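Side-chain contacts in glycoside hydrolase family 81 (Clostridium thermocellum, PDB 6FOP), which hydrolyses beta-1,3-glucans such as laminarin, probably as part of the cellulosome of the bacterium: residues A[378-383]-A[445-450]; A[389-394]-A[398-403]; A[621-626]-A[654-659]. One frame throughout, in Å; residues are numbered along the deposited sequence.

From the N terminus, the first segment to arrive is 378-383, where helix 362-379 ends. The chain then makes the beta hairpin of contact 2, whose two segments are only three residues apart along the chain, so 389-394 meets 398-403 almost at once. Only after helix 416-433 does 445-450, on helix 440-455, come back to 378-383 and close contact 1; contact 2 therefore lies wholly within that longer loop. The two touch, with centres about 9 Å apart, and share one calcium ion. Contact 3 follows in series, its centre about 37 Å from that of contact 1, and brings the end of helix 615-622 against helix 646-659.

Contact 1: residues A[378-383]-A[445-450]; sequences DWFTAK and AMVELL. With CA (calcium ion), chain C; CA (calcium ion), chain D.
Phe-380 makes this a buried apolar contact: its ring, on the first residue after helix 362-379, lies against one side of helix 440-455. Met-446 supplies most of the opposing surface. Its CB sits over a ring face as a CH-pi contact, 4.2 Å from the ring centroid and 28° off the normal. The two side chains run antiparallel alongside one another. CG of Met-446 comes within 3.5 Å of Phe-380 O, and the methionine chain, bent at both chi2 and chi3, curls CE back near the same carbonyl. Farther out on the ring, CE2 of Phe-380 meets CG2 of Val-447 at 3.6 Å, while CE1 of Phe-380 packs against CD1 of Leu-450 at 3.8 Å. Val-447 and Leu-450 also touch helix 416-433, so the ring is drawn into the helix packing of the C-terminal domain, consistent with the (alpha/alpha)6 barrel of the six-hairpin glycosidases. CG of Phe-380 stands anti to the carbonyl carbon (chi1 -65°), which carries the ring over to the helix. On the other side of the turn are two calcium ions. Asp-378 O and Thr-381 O, each 2.4 Å from the chain C calcium, draw the chain round that ion, with Glu-386 and Lys-389 completing the protein ligands. Asp-378 OD1 bridges the two metals, and its OD2 joins it on the chain D calcium, where Glu-386 and four waters also bind.

Contact 2: residues A[389-394]-A[398-403]; sequences KLFYYD and GTLIGY. With CA (calcium ion), chain C.
Strands 390-394 and 399-403 pair as a two-stranded antiparallel beta hairpin with a G1 beta bulge at each end. In the backbone ladder, Tyr-392 and Ile-401 form a hydrogen-bonded pair at the middle, Tyr-392 N giving to Ile-401 O at 2.9 Å and Ile-401 N to Tyr-392 O at 2.8 Å, both nearly straight. Toward the ends, Tyr-403 N gives to Leu-390 O (3.0 Å) and Asp-394 N to Thr-399 O (2.9 Å). At one end Lys-389 and Leu-390 both face Tyr-403: Lys-389 N reaches Tyr-403 O in the carbonyl plane at 2.8 Å, and Leu-390 N adds only a weak bond. At the turn end Gly-398 and Thr-399 both face Asp-394 O, the glycine bond being weak. Gly-398 and Lys-389 have positive phi, as the first residue of such a bulge usually does. The Lys-389 carbonyl, turned out of the ladder, binds the calcium shared with Asp-378, Thr-381 and Glu-386. The Tyr-393 hydroxyl is hydrogen-bonded to Arg-463 O.

Apolar contacts fall on two faces. On the face of Phe-391, Tyr-393 and Leu-400, the Phe-391 and Leu-400 side chains are set roughly perpendicular, CB of Phe-391 lying 3.8 Å from CG of Leu-400. The phenylalanine ring reaches Gly-402 obliquely, with CD1 of Phe-391 3.5 Å from CA of Gly-402. Helix 440-455 covers this pair through Leu-450. Farther along, the Tyr-393 ring runs beside the Thr-399 backbone toward Gly-398.

On the other face Tyr-392 holds CG anti to its N (chi1 169°) and Tyr-403 beside its own (chi1 -67°), so the two extend together in one direction. Tyr-392 meets the edge of the Tyr-403 ring, where CE2 of Tyr-403 is 3.5 Å from CB of Tyr-392.

Contact 3: residues A[621-626]-A[654-659]; sequences YYALYD and CNLDSL
Ala-623 and Leu-656 mark where the two backbones come nearest, their CA atoms 6.7 Å apart. Segment 621-626 runs from helix 615-622 into a turn, while 654-659 forms the last turns of helix 646-659. In the turn, Tyr-622 O is gripped twice, accepting from Tyr-625 N at 2.8 Å and from Asp-626 N at 2.9 Å, two bonds that hold the turn leading to the next helix. Asp-626 is the N-cap of that helix, 627-633, with OD1 bonded to Ala-629 N.

Between the two segments the contact is small, its side-chain contacts are apolar, and one methyl carries it. CD1 of Leu-656 touches both side chains, 3.8 Å from CB of Ala-623 and equally far from CD2 of Leu-624. The same methyl is in van der Waals contact with Ala-623 O, at 3.7 Å. On Leu-656 a chi1 of -66° sets CG beside its own backbone N and swings the branch toward the turn. Although the CB bond of Leu-624 points away, its CD2 branch, not the anti CD1, comes back to the methyl of Leu-656, the two leucines passing at a slant.

Around this buried point, Ala-623 also rests on Ala-630 of helix 627-633, Leu-624 on Leu-588 of a loop, and Leu-656 on Phe-676 of strand 673-678, so that the leucine links the turn between two helices to the antiparallel sheet near the C terminus.

Contact 1: residues A[378-383]-A[445-450]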
loop_
_atom_site.group_PDB
_atom_site.type_symbol
_atom_site.label_atom_id
_atom_site.label_comp_id
_atom_site.label_asym_id
_atom_site.label_seq_id
_atom_site.Cartn_x
_atom_site.Cartn_y
_atom_site.Cartn_z
ATOM N N ASP A 378 -9.271 19.234 19.418
ATOM C CA ASP A 378 -8.321 18.935 20.510
ATOM C C ASP A 378 -7.056 18.256 19.921
ATOM O O ASP A 378 -5.928 18.734 20.110
ATOM C CB ASP A 378 -9.003 18.086 21.613
ATOM C CG ASP A 378 -8.137 17.888 22.844
ATOM O OD1 ASP A 378 -6.896 18.148 22.833
ATOM O OD2 ASP A 378 -8.713 17.482 23.886
ATOM N N TRP A 379 -7.248 17.169 19.189
ATOM C CA TRP A 379 -6.098 16.484 18.601
ATOM C C TRP A 379 -5.268 17.413 17.745
ATOM O O TRP A 379 -4.043 17.265 17.707
ATOM C CB TRP A 379 -6.528 15.241 17.812
ATOM C CG TRP A 379 -6.774 14.013 18.662
ATOM C CD1 TRP A 379 -7.973 13.566 19.165
ATOM C CD2 TRP A 379 -5.799 13.072 19.100
ATOM N NE1 TRP A 379 -7.787 12.424 19.871
ATOM C CE2 TRP A 379 -6.460 12.084 19.832
ATOM C CE3 TRP A 379 -4.417 12.960 18.916
ATOM C CZ2 TRP A 379 -5.776 11.010 20.417
ATOM C CZ3 TRP A 379 -3.754 11.915 19.484
ATOM C CH2 TRP A 379 -4.423 10.938 20.206
ATOM N N PHE A 380 -5.924 18.328 17.014
ATOM C CA PHE A 380 -5.261 19.225 16.082
ATOM C C PHE A 380 -4.704 20.493 16.716
ATOM O O PHE A 380 -4.292 21.403 15.992
ATOM C CB PHE A 380 -6.189 19.582 14.890
ATOM C CG PHE A 380 -6.565 18.434 13.998
ATOM C CD1 PHE A 380 -5.799 17.266 13.916
ATOM C CD2 PHE A 380 -7.689 18.537 13.190
ATOM C CE1 PHE A 380 -6.157 16.237 13.060
ATOM C CE2 PHE A 380 -8.040 17.522 12.336
ATOM C CZ PHE A 380 -7.274 16.363 12.272
ATOM N N THR A 381 -4.664 20.524 18.057
ATOM C CA THR A 381 -4.052 21.608 18.818
ATOM C C THR A 381 -3.096 21.008 19.860
ATOM O O THR A 381 -3.479 20.144 20.636
ATOM C CB THR A 381 -5.139 22.416 19.556
ATOM O OG1 THR A 381 -6.117 22.871 18.607
ATOM C CG2 THR A 381 -4.532 23.605 20.259
ATOM N N ALA A 382 -1.845 21.447 19.847
ATOM C CA ALA A 382 -0.846 21.014 20.820
ATOM C C ALA A 382 -0.648 22.136 21.824
ATOM O O ALA A 382 0.025 23.129 21.543
ATOM C CB ALA A 382 0.481 20.673 20.111
ATOM N N LYS A 383 -1.264 21.994 22.988
ATOM C CA LYS A 383 -1.152 22.999 24.050
ATOM C C LYS A 383 0.120 22.793 24.878
ATOM O O LYS A 383 0.601 21.679 25.019
ATOM C CB LYS A 383 -2.384 22.959 24.957
ATOM C CG LYS A 383 -3.626 23.509 24.288
ATOM C CD LYS A 383 -4.781 23.616 25.272
ATOM C CE LYS A 383 -5.951 24.362 24.647
ATOM N NZ LYS A 383 -7.092 24.470 25.595
ATOM N N ALA A 445 -5.765 22.941 7.562
ATOM C CA ALA A 445 -4.294 22.859 7.511
ATOM C C ALA A 445 -3.735 21.660 8.305
ATOM O O ALA A 445 -2.861 20.911 7.815
ATOM C CB ALA A 445 -3.678 24.173 7.962
ATOM N N MET A 446 -4.271 21.417 9.504
ATOM C CA MET A 446 -3.849 20.242 10.254
ATOM C C MET A 446 -4.304 18.938 9.588
ATOM O O MET A 446 -3.529 17.953 9.539
ATOM C CB MET A 446 -4.303 20.306 11.717
ATOM C CG MET A 446 -3.503 21.245 12.606
ATOM S SD MET A 446 -1.755 20.785 12.748
ATOM C CE MET A 446 -1.934 19.300 13.775
ATOM N N VAL A 447 -5.521 18.916 9.034
ATOM C CA VAL A 447 -5.970 17.742 8.296
ATOM C C VAL A 447 -4.975 17.399 7.187
ATOM O O VAL A 447 -4.572 16.232 6.996
ATOM C CB VAL A 447 -7.384 17.930 7.714
ATOM C CG1 VAL A 447 -7.779 16.777 6.791
ATOM C CG2 VAL A 447 -8.412 18.063 8.840
ATOM N N GLU A 448 -4.536 18.427 6.471
ATOM C CA GLU A 448 -3.674 18.168 5.326
ATOM C C GLU A 448 -2.273 17.742 5.769
ATOM O O GLU A 448 -1.621 17.007 5.041
ATOM C CB GLU A 448 -3.759 19.328 4.315
ATOM C CG GLU A 448 -5.130 19.268 3.643
ATOM C CD GLU A 448 -5.513 20.435 2.768
ATOM O OE1 GLU A 448 -4.685 21.342 2.485
ATOM O OE2 GLU A 448 -6.678 20.421 2.362
ATOM N N LEU A 449 -1.847 18.121 6.977
ATOM C CA LEU A 449 -0.587 17.589 7.519
ATOM C C LEU A 449 -0.663 16.072 7.808
ATOM O O LEU A 449 0.302 15.336 7.576
ATOM C CB LEU A 449 -0.126 18.360 8.752
ATOM C CG LEU A 449 0.414 19.779 8.566
ATOM C CD1 LEU A 449 0.991 20.240 9.895
ATOM C CD2 LEU A 449 1.514 19.859 7.545
ATOM N N LEU A 450 -1.818 15.583 8.282
ATOM C CA LEU A 450 -2.006 14.124 8.446
ATOM C C LEU A 450 -1.954 13.440 7.090
ATOM O O LEU A 450 -1.343 12.370 6.959
ATOM C CB LEU A 450 -3.328 13.754 9.161
ATOM C CG LEU A 450 -3.267 13.725 10.676
ATOM C CD1 LEU A 450 -2.961 15.057 11.297
ATOM C CD2 LEU A 450 -4.574 13.154 11.234
HETATM CA CA CA C . -4.790 18.931 22.160
HETATM CA CA CA D . -6.783 18.288 25.398
HETATM O O HOH W 1 -8.437 17.939 26.970
HETATM O O HOH W 2 -5.902 16.361 25.991
HETATM O O HOH W 3 -7.534 20.503 25.013
HETATM O O HOH W 4 -5.927 19.472 27.317
#

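Contact 2: residues A[389-394]-A[398-403]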
loop_
_atom_site.group_PDB
_atom_site.type_symbol
_atom_site.label_atom_id
_atom_site.label_comp_id
_atom_site.label_asym_id
_atom_site.label_seq_id
_atom_site.Cartn_x
_atom_site.Cartn_y
_atom_site.Cartn_z
ATOM N N LYS A 389 -3.583 13.826 23.255
ATOM C CA LYS A 389 -4.396 14.421 22.226
ATOM C C LYS A 389 -3.666 15.605 21.611
ATOM O O LYS A 389 -4.084 16.749 21.683
ATOM C CB LYS A 389 -5.831 14.769 22.677
ATOM C CG LYS A 389 -6.585 13.615 23.292
ATOM C CD LYS A 389 -8.011 14.031 23.654
ATOM C CE LYS A 389 -8.833 12.832 24.097
ATOM N NZ LYS A 389 -8.267 12.134 25.286
ATOM N N LEU A 390 -2.564 15.254 20.957
ATOM C CA LEU A 390 -1.715 16.228 20.276
ATOM C C LEU A 390 -0.861 15.492 19.258
ATOM O O LEU A 390 -0.675 14.259 19.351
ATOM C CB LEU A 390 -0.813 16.997 21.263
ATOM C CG LEU A 390 0.160 16.076 22.026
ATOM C CD1 LEU A 390 1.561 16.076 21.431
ATOM C CD2 LEU A 390 0.177 16.282 23.504
ATOM N N PHE A 391 -0.362 16.259 18.298
ATOM C CA PHE A 391 0.601 15.780 17.303
ATOM C C PHE A 391 1.956 16.433 17.503
ATOM O O PHE A 391 2.045 17.645 17.682
ATOM C CB PHE A 391 0.091 15.994 15.857
ATOM C CG PHE A 391 -1.018 15.025 15.479
ATOM C CD1 PHE A 391 -0.725 13.729 15.085
ATOM C CD2 PHE A 391 -2.353 15.385 15.599
ATOM C CE1 PHE A 391 -1.725 12.827 14.788
ATOM C CE2 PHE A 391 -3.353 14.485 15.297
ATOM C CZ PHE A 391 -3.044 13.200 14.922
ATOM N N TYR A 392 2.993 15.594 17.443
ATOM C CA TYR A 392 4.394 15.972 17.579
ATOM C C TYR A 392 5.097 15.745 16.252
ATOM O O TYR A 392 4.890 14.714 15.620
ATOM C CB TYR A 392 5.017 15.057 18.656
ATOM C CG TYR A 392 6.516 15.104 18.759
ATOM C CD1 TYR A 392 7.140 16.057 19.532
ATOM C CD2 TYR A 392 7.307 14.156 18.114
ATOM C CE1 TYR A 392 8.515 16.102 19.634
ATOM C CE2 TYR A 392 8.686 14.188 18.213
ATOM C CZ TYR A 392 9.288 15.156 18.987
ATOM O OH TYR A 392 10.661 15.211 19.114
ATOM N N TYR A 393 5.960 16.676 15.852
ATOM C CA TYR A 393 6.742 16.505 14.623
ATOM C C TYR A 393 8.165 16.103 14.991
ATOM O O TYR A 393 8.867 16.837 15.717
ATOM C CB TYR A 393 6.776 17.791 13.819
ATOM C CG TYR A 393 7.522 17.642 12.516
ATOM C CD1 TYR A 393 6.961 16.996 11.424
ATOM C CD2 TYR A 393 8.779 18.170 12.352
ATOM C CE1 TYR A 393 7.655 16.846 10.240
ATOM C CE2 TYR A 393 9.470 18.010 11.178
ATOM C CZ TYR A 393 8.908 17.361 10.116
ATOM O OH TYR A 393 9.643 17.265 8.948
ATOM N N ASP A 394 8.560 14.910 14.535
ATOM C CA ASP A 394 9.933 14.441 14.646
ATOM C C ASP A 394 10.706 14.959 13.439
ATOM O O ASP A 394 10.353 14.637 12.313
ATOM C CB ASP A 394 9.940 12.916 14.715
ATOM C CG ASP A 394 11.349 12.332 14.796
ATOM O OD1 ASP A 394 12.124 12.465 13.832
ATOM O OD2 ASP A 394 11.680 11.749 15.837
ATOM N N GLY A 398 11.344 13.117 10.102
ATOM C CA GLY A 398 10.335 13.903 9.360
ATOM C C GLY A 398 9.004 13.164 9.315
ATOM O O GLY A 398 8.636 12.542 8.299
ATOM N N THR A 399 8.291 13.235 10.432
ATOM C CA THR A 399 7.024 12.518 10.603
ATOM C C THR A 399 6.214 13.174 11.694
ATOM O O THR A 399 6.783 13.696 12.660
ATOM C CB THR A 399 7.261 10.994 10.888
ATOM O OG1 THR A 399 6.002 10.309 11.017
ATOM C CG2 THR A 399 8.050 10.770 12.147
ATOM N N LEU A 400 4.892 13.108 11.545
ATOM C CA LEU A 400 3.950 13.538 12.580
ATOM C C LEU A 400 3.458 12.325 13.361
ATOM O O LEU A 400 2.920 11.396 12.755
ATOM C CB LEU A 400 2.770 14.237 11.905
ATOM C CG LEU A 400 2.014 15.246 12.713
ATOM C CD1 LEU A 400 2.865 16.511 12.991
ATOM C CD2 LEU A 400 0.690 15.576 12.019
ATOM N N ILE A 401 3.633 12.368 14.681
ATOM C CA ILE A 401 3.287 11.273 15.580
ATOM C C ILE A 401 2.239 11.796 16.544
ATOM O O ILE A 401 2.447 12.803 17.213
ATOM C CB ILE A 401 4.516 10.767 16.378
ATOM C CG1 ILE A 401 5.641 10.312 15.412
ATOM C CG2 ILE A 401 4.123 9.673 17.367
ATOM C CD1 ILE A 401 6.980 10.148 16.095
ATOM N N GLY A 402 1.119 11.096 16.644
ATOM C CA GLY A 402 0.112 11.449 17.634
ATOM C C GLY A 402 0.378 10.772 18.966
ATOM O O GLY A 402 0.779 9.590 19.007
ATOM N N TYR A 403 0.107 11.485 20.057
ATOM C CA TYR A 403 0.246 10.931 21.424
ATOM C C TYR A 403 -1.090 11.038 22.151
ATOM O O TYR A 403 -1.698 12.102 22.090
ATOM C CB TYR A 403 1.349 11.611 22.224
ATOM C CG TYR A 403 2.730 11.333 21.656
ATOM C CD1 TYR A 403 3.282 10.046 21.683
ATOM C CD2 TYR A 403 3.458 12.332 21.050
ATOM C CE1 TYR A 403 4.528 9.790 21.114
ATOM C CE2 TYR A 403 4.705 12.086 20.500
ATOM C CZ TYR A 403 5.234 10.819 20.545
ATOM O OH TYR A 403 6.485 10.634 19.977
HETATM CA CA CA C . -4.790 18.931 22.160
#

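Contact 3: residues A[621-626]-A[654-659]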
loop_
_atom_site.group_PDB
_atom_site.type_symbol
_atom_site.label_atom_id
_atom_site.label_comp_id
_atom_site.label_asym_id
_atom_site.label_seq_id
_atom_site.Cartn_x
_atom_site.Cartn_y
_atom_site.Cartn_z
ATOM N N TYR A 621 -20.209 -8.443 4.965
ATOM C CA TYR A 621 -19.473 -9.004 3.838
ATOM C C TYR A 621 -20.358 -9.941 3.005
ATOM O O TYR A 621 -20.453 -9.811 1.777
ATOM C CB TYR A 621 -18.276 -9.766 4.379
ATOM C CG TYR A 621 -17.406 -10.389 3.331
ATOM C CD1 TYR A 621 -16.561 -9.592 2.546
ATOM C CD2 TYR A 621 -17.355 -11.771 3.162
ATOM C CE1 TYR A 621 -15.753 -10.157 1.578
ATOM C CE2 TYR A 621 -16.522 -12.337 2.206
ATOM C CZ TYR A 621 -15.726 -11.527 1.413
ATOM O OH TYR A 621 -14.879 -12.116 0.472
ATOM N N TYR A 622 -21.083 -10.833 3.707
ATOM C CA TYR A 622 -21.918 -11.834 3.040
ATOM C C TYR A 622 -23.068 -11.166 2.285
ATOM O O TYR A 622 -23.547 -11.712 1.278
ATOM C CB TYR A 622 -22.469 -12.877 4.019
ATOM C CG TYR A 622 -23.027 -14.094 3.339
ATOM C CD1 TYR A 622 -22.194 -15.006 2.699
ATOM C CD2 TYR A 622 -24.385 -14.370 3.381
ATOM C CE1 TYR A 622 -22.703 -16.115 2.056
ATOM C CE2 TYR A 622 -24.904 -15.489 2.736
ATOM C CZ TYR A 622 -24.055 -16.378 2.112
ATOM O OH TYR A 622 -24.560 -17.497 1.485
ATOM N N ALA A 623 -23.501 -9.985 2.763
ATOM C CA ALA A 623 -24.526 -9.212 2.068
ATOM C C ALA A 623 -24.110 -8.760 0.660
ATOM O O ALA A 623 -24.975 -8.381 -0.120
ATOM C CB ALA A 623 -24.922 -8.000 2.894
ATOM N N LEU A 624 -22.808 -8.851 0.325
ATOM C CA LEU A 624 -22.345 -8.612 -1.039
ATOM C C LEU A 624 -22.523 -9.829 -1.958
ATOM O O LEU A 624 -22.214 -9.756 -3.163
ATOM C CB LEU A 624 -20.906 -8.123 -1.039
ATOM C CG LEU A 624 -20.693 -6.790 -0.328
ATOM C CD1 LEU A 624 -19.221 -6.554 -0.007
ATOM C CD2 LEU A 624 -21.263 -5.638 -1.153
ATOM N N TYR A 625 -23.096 -10.906 -1.406
ATOM C CA TYR A 625 -23.569 -12.057 -2.193
ATOM C C TYR A 625 -25.091 -12.274 -2.010
ATOM O O TYR A 625 -25.817 -12.413 -2.978
ATOM C CB TYR A 625 -22.801 -13.304 -1.749
ATOM C CG TYR A 625 -23.305 -14.609 -2.287
ATOM C CD1 TYR A 625 -23.115 -14.950 -3.620
ATOM C CD2 TYR A 625 -23.989 -15.517 -1.466
ATOM C CE1 TYR A 625 -23.566 -16.160 -4.121
ATOM C CE2 TYR A 625 -24.433 -16.732 -1.955
ATOM C CZ TYR A 625 -24.233 -17.044 -3.281
ATOM O OH TYR A 625 -24.701 -18.247 -3.758
ATOM N N ASP A 626 -25.539 -12.323 -0.759
ATOM C CA ASP A 626 -26.952 -12.627 -0.453
ATOM C C ASP A 626 -27.414 -11.752 0.715
ATOM O O ASP A 626 -27.363 -12.171 1.873
ATOM C CB ASP A 626 -27.139 -14.111 -0.158
ATOM C CG ASP A 626 -28.594 -14.504 -0.013
ATOM O OD1 ASP A 626 -29.481 -13.604 0.068
ATOM O OD2 ASP A 626 -28.831 -15.735 0.055
ATOM N N CYS A 654 -29.420 -3.895 5.016
ATOM C CA CYS A 654 -30.789 -3.666 4.514
ATOM C C CYS A 654 -30.800 -2.791 3.260
ATOM O O CYS A 654 -31.682 -2.933 2.410
ATOM C CB CYS A 654 -31.661 -3.045 5.582
ATOM S SG CYS A 654 -32.028 -4.168 6.952
ATOM N N ASN A 655 -29.812 -1.878 3.114
ATOM C CA ASN A 655 -29.685 -1.162 1.846
ATOM C C ASN A 655 -29.311 -2.110 0.703
ATOM O O ASN A 655 -29.863 -2.008 -0.399
ATOM C CB ASN A 655 -28.722 0.007 1.940
ATOM C CG ASN A 655 -29.438 1.301 2.300
ATOM O OD1 ASN A 655 -30.254 1.804 1.523
ATOM N ND2 ASN A 655 -29.155 1.828 3.483
ATOM N N LEU A 656 -28.372 -3.033 0.927
ATOM C CA LEU A 656 -28.054 -3.984 -0.146
ATOM C C LEU A 656 -29.246 -4.885 -0.492
ATOM O O LEU A 656 -29.476 -5.219 -1.642
ATOM C CB LEU A 656 -26.806 -4.811 0.180
ATOM C CG LEU A 656 -25.507 -3.995 0.256
ATOM C CD1 LEU A 656 -24.384 -4.845 0.825
ATOM C CD2 LEU A 656 -25.132 -3.426 -1.088
ATOM N N ASP A 657 -30.042 -5.203 0.532
ATOM C CA ASP A 657 -31.286 -5.962 0.363
ATOM C C ASP A 657 -32.262 -5.272 -0.616
ATOM O O ASP A 657 -32.896 -5.939 -1.440
ATOM C CB ASP A 657 -31.927 -6.182 1.745
ATOM C CG ASP A 657 -33.098 -7.155 1.718
ATOM O OD1 ASP A 657 -33.098 -8.171 0.977
ATOM O OD2 ASP A 657 -34.043 -6.906 2.473
ATOM N N SER A 658 -32.314 -3.934 -0.553
ATOM C CA SER A 658 -33.172 -3.142 -1.397
ATOM C C SER A 658 -32.555 -2.793 -2.758
ATOM O O SER A 658 -33.213 -2.904 -3.808
ATOM C CB SER A 658 -33.483 -1.847 -0.644
ATOM O OG SER A 658 -34.279 -1.026 -1.430
ATOM N N LEU A 659 -31.312 -2.330 -2.720
ATOM C CA LEU A 659 -30.615 -1.795 -3.910
ATOM C C LEU A 659 -30.086 -2.871 -4.831
ATOM O O LEU A 659 -30.003 -2.667 -6.054
ATOM C CB LEU A 659 -29.438 -0.927 -3.473
ATOM C CG LEU A 659 -29.713 0.324 -2.617
ATOM C CD1 LEU A 659 -28.405 0.828 -1.979
ATOM C CD2 LEU A 659 -30.291 1.445 -3.435
#